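Local coordinates for RNA N6-adenosine-methyltransferase METTL16 (Homo sapiens, PDB 6M1U), which methylates adenosine at N6 in RNA, including U6 small nuclear RNA, its vertebrate conserved region probably contributing to RNA binding, at residues K14-K19 with T35-K40. Numbering follows the deposited sequence.
Sequences KELSLK and TTWIEK
One face of the Trp37 indole carries the Leu16 methyl CD2, a CH-pi contact in which that carbon lies 3.7 Å from the centroid of the five-membered ring. At the ring edge, close to the indole plane, come main-chain atoms of helix 10-20: the carbonyl carbon of Lys19, and Leu16 O, which accepts a hydrogen bond from Trp37 NE1 at 3.1 Å. The N-H points fairly straight at the oxygen (159°), but it reaches Leu16 from above the carbonyl plane, 44° out of it, rather than along a lone pair. Leu16 therefore holds the indole twice, by its carbonyl at the edge and by its branched side chain on the face.

The aliphatic part of Lys19 meets the benzo end obliquely: its chain crosses the indole at about a right angle, and its CD lies 3.8 Å from Trp37 CZ2. A lysine suits this margin because its methylenes can pack against the ring while its ammonium group extends beyond them. Trp37 spans the gap between the helices, whose nearest CA atoms, those of Leu16 and Trp37, are 7.9 Å apart. Its CG is anti to the carbonyl carbon (chi1 -84°), which sends the ring out from helix 30-44 to helix 10-20. A leucine here lacks the indole N-H and the benzo ring, and the change would probably weaken the hold on helix 10-20 and open a gap beside the Lys19 methylenes.

Helix 136-153 joins the packing, with Leu152 touching Lys19 and Trp37, and Val153 touching Leu16. Ile38, next to the tryptophan, packs instead on strands 58-67 and 108-119. Trp37 thus ties helix 10-20 to a helix seated on the sheet, an arrangement characteristic of a compact alpha+beta domain, with helices packed on an antiparallel sheet and against one another.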
loop_
_atom_site.group_PDB
_atom_site.type_symbol
_atom_site.label_atom_id
_atom_site.label_comp_id
_atom_site.label_asym_id
_atom_site.label_seq_id
_atom_site.Cartn_x
_atom_site.Cartn_y
_atom_site.Cartn_z
ATOM N N LYS A 14 -7.006 13.450 1.794
ATOM C CA LYS A 14 -7.447 14.617 1.041
ATOM C C LYS A 14 -6.384 15.067 0.043
ATOM O O LYS A 14 -6.689 15.331 -1.124
ATOM C CB LYS A 14 -7.822 15.759 1.997
ATOM C CG LYS A 14 -9.106 15.519 2.853
ATOM C CD LYS A 14 -9.685 16.817 3.511
ATOM C CE LYS A 14 -9.634 16.817 5.058
ATOM N NZ LYS A 14 -10.821 16.216 5.730
ATOM N N GLU A 15 -5.123 15.107 0.460
ATOM C CA GLU A 15 -4.088 15.514 -0.479
ATOM C C GLU A 15 -3.864 14.471 -1.568
ATOM O O GLU A 15 -3.577 14.824 -2.719
ATOM C CB GLU A 15 -2.785 15.787 0.263
ATOM C CG GLU A 15 -1.992 16.942 -0.307
ATOM C CD GLU A 15 -2.839 18.184 -0.445
ATOM O OE1 GLU A 15 -3.036 18.645 -1.590
ATOM O OE2 GLU A 15 -3.329 18.684 0.591
ATOM N N LEU A 16 -3.998 13.186 -1.243
ATOM C CA LEU A 16 -3.867 12.179 -2.286
ATOM C C LEU A 16 -4.997 12.284 -3.300
ATOM O O LEU A 16 -4.771 12.097 -4.497
ATOM C CB LEU A 16 -3.834 10.789 -1.672
ATOM C CG LEU A 16 -2.529 10.396 -0.995
ATOM C CD1 LEU A 16 -2.762 9.120 -0.200
ATOM C CD2 LEU A 16 -1.451 10.220 -2.036
ATOM N N SER A 17 -6.221 12.574 -2.843
ATOM C CA SER A 17 -7.332 12.789 -3.771
ATOM C C SER A 17 -7.022 13.912 -4.746
ATOM O O SER A 17 -7.117 13.734 -5.968
ATOM C CB SER A 17 -8.617 13.126 -3.018
ATOM O OG SER A 17 -8.928 12.165 -2.039
ATOM N N LEU A 18 -6.678 15.089 -4.216
ATOM C CA LEU A 18 -6.307 16.207 -5.066
ATOM C C LEU A 18 -5.267 15.796 -6.101
ATOM O O LEU A 18 -5.370 16.158 -7.278
ATOM C CB LEU A 18 -5.780 17.349 -4.214
ATOM C CG LEU A 18 -6.831 18.223 -3.572
ATOM C CD1 LEU A 18 -6.099 19.123 -2.622
ATOM C CD2 LEU A 18 -7.579 19.000 -4.627
ATOM N N LYS A 19 -4.251 15.041 -5.683
ATOM C CA LYS A 19 -3.249 14.651 -6.663
ATOM C C LYS A 19 -3.835 13.713 -7.711
ATOM O O LYS A 19 -3.423 13.775 -8.877
ATOM C CB LYS A 19 -2.040 14.017 -5.984
ATOM C CG LYS A 19 -0.806 14.126 -6.839
ATOM C CD LYS A 19 0.345 13.308 -6.291
ATOM C CE LYS A 19 1.694 13.837 -6.798
ATOM N NZ LYS A 19 1.803 13.894 -8.301
ATOM N N THR A 35 -5.572 3.201 -2.033
ATOM C CA THR A 35 -5.261 1.912 -2.645
ATOM C C THR A 35 -4.720 2.077 -4.057
ATOM O O THR A 35 -3.693 1.482 -4.411
ATOM C CB THR A 35 -6.500 1.026 -2.663
ATOM O OG1 THR A 35 -6.888 0.724 -1.311
ATOM C CG2 THR A 35 -6.216 -0.253 -3.434
ATOM N N THR A 36 -5.385 2.894 -4.878
ATOM C CA THR A 36 -4.882 3.072 -6.235
ATOM C C THR A 36 -3.544 3.806 -6.264
ATOM O O THR A 36 -2.836 3.719 -7.273
ATOM C CB THR A 36 -5.883 3.819 -7.109
ATOM O OG1 THR A 36 -5.866 5.192 -6.734
ATOM C CG2 THR A 36 -7.291 3.281 -6.935
ATOM N N TRP A 37 -3.180 4.532 -5.191
ATOM C CA TRP A 37 -1.822 5.060 -5.120
ATOM C C TRP A 37 -0.834 3.978 -4.704
ATOM O O TRP A 37 0.293 3.935 -5.214
ATOM C CB TRP A 37 -1.732 6.245 -4.166
ATOM C CG TRP A 37 -2.120 7.553 -4.775
ATOM C CD1 TRP A 37 -3.175 8.363 -4.404
ATOM C CD2 TRP A 37 -1.472 8.223 -5.862
ATOM N NE1 TRP A 37 -3.216 9.497 -5.203
ATOM C CE2 TRP A 37 -2.180 9.435 -6.098
ATOM C CE3 TRP A 37 -0.357 7.931 -6.657
ATOM C CZ2 TRP A 37 -1.810 10.327 -7.094
ATOM C CZ3 TRP A 37 0.003 8.834 -7.648
ATOM C CH2 TRP A 37 -0.720 10.006 -7.857
ATOM N N ILE A 38 -1.220 3.088 -3.789
ATOM C CA ILE A 38 -0.364 1.930 -3.534
ATOM C C ILE A 38 -0.212 1.090 -4.806
ATOM O O ILE A 38 0.880 0.600 -5.121
ATOM C CB ILE A 38 -0.906 1.099 -2.358
ATOM C CG1 ILE A 38 -0.887 1.919 -1.076
ATOM C CG2 ILE A 38 -0.032 -0.087 -2.131
ATOM C CD1 ILE A 38 -1.687 1.304 0.048
ATOM N N GLU A 39 -1.294 0.950 -5.583
ATOM C CA GLU A 39 -1.206 0.194 -6.832
ATOM C C GLU A 39 -0.228 0.850 -7.793
ATOM O O GLU A 39 0.555 0.162 -8.458
ATOM C CB GLU A 39 -2.588 0.068 -7.468
ATOM C CG GLU A 39 -3.507 -0.903 -6.756
ATOM C CD GLU A 39 -4.954 -0.852 -7.243
ATOM O OE1 GLU A 39 -5.365 0.118 -7.921
ATOM O OE2 GLU A 39 -5.692 -1.811 -6.935
ATOM N N LYS A 40 -0.229 2.186 -7.850
ATOM C CA LYS A 40 0.756 2.894 -8.660
ATOM C C LYS A 40 2.173 2.620 -8.156
ATOM O O LYS A 40 3.083 2.340 -8.942
ATOM C CB LYS A 40 0.449 4.395 -8.643
ATOM C CG LYS A 40 0.801 5.132 -9.927
ATOM C CD LYS A 40 2.249 5.558 -9.957
ATOM C CE LYS A 40 2.719 5.711 -11.400
ATOM N NZ LYS A 40 3.968 6.551 -11.495
#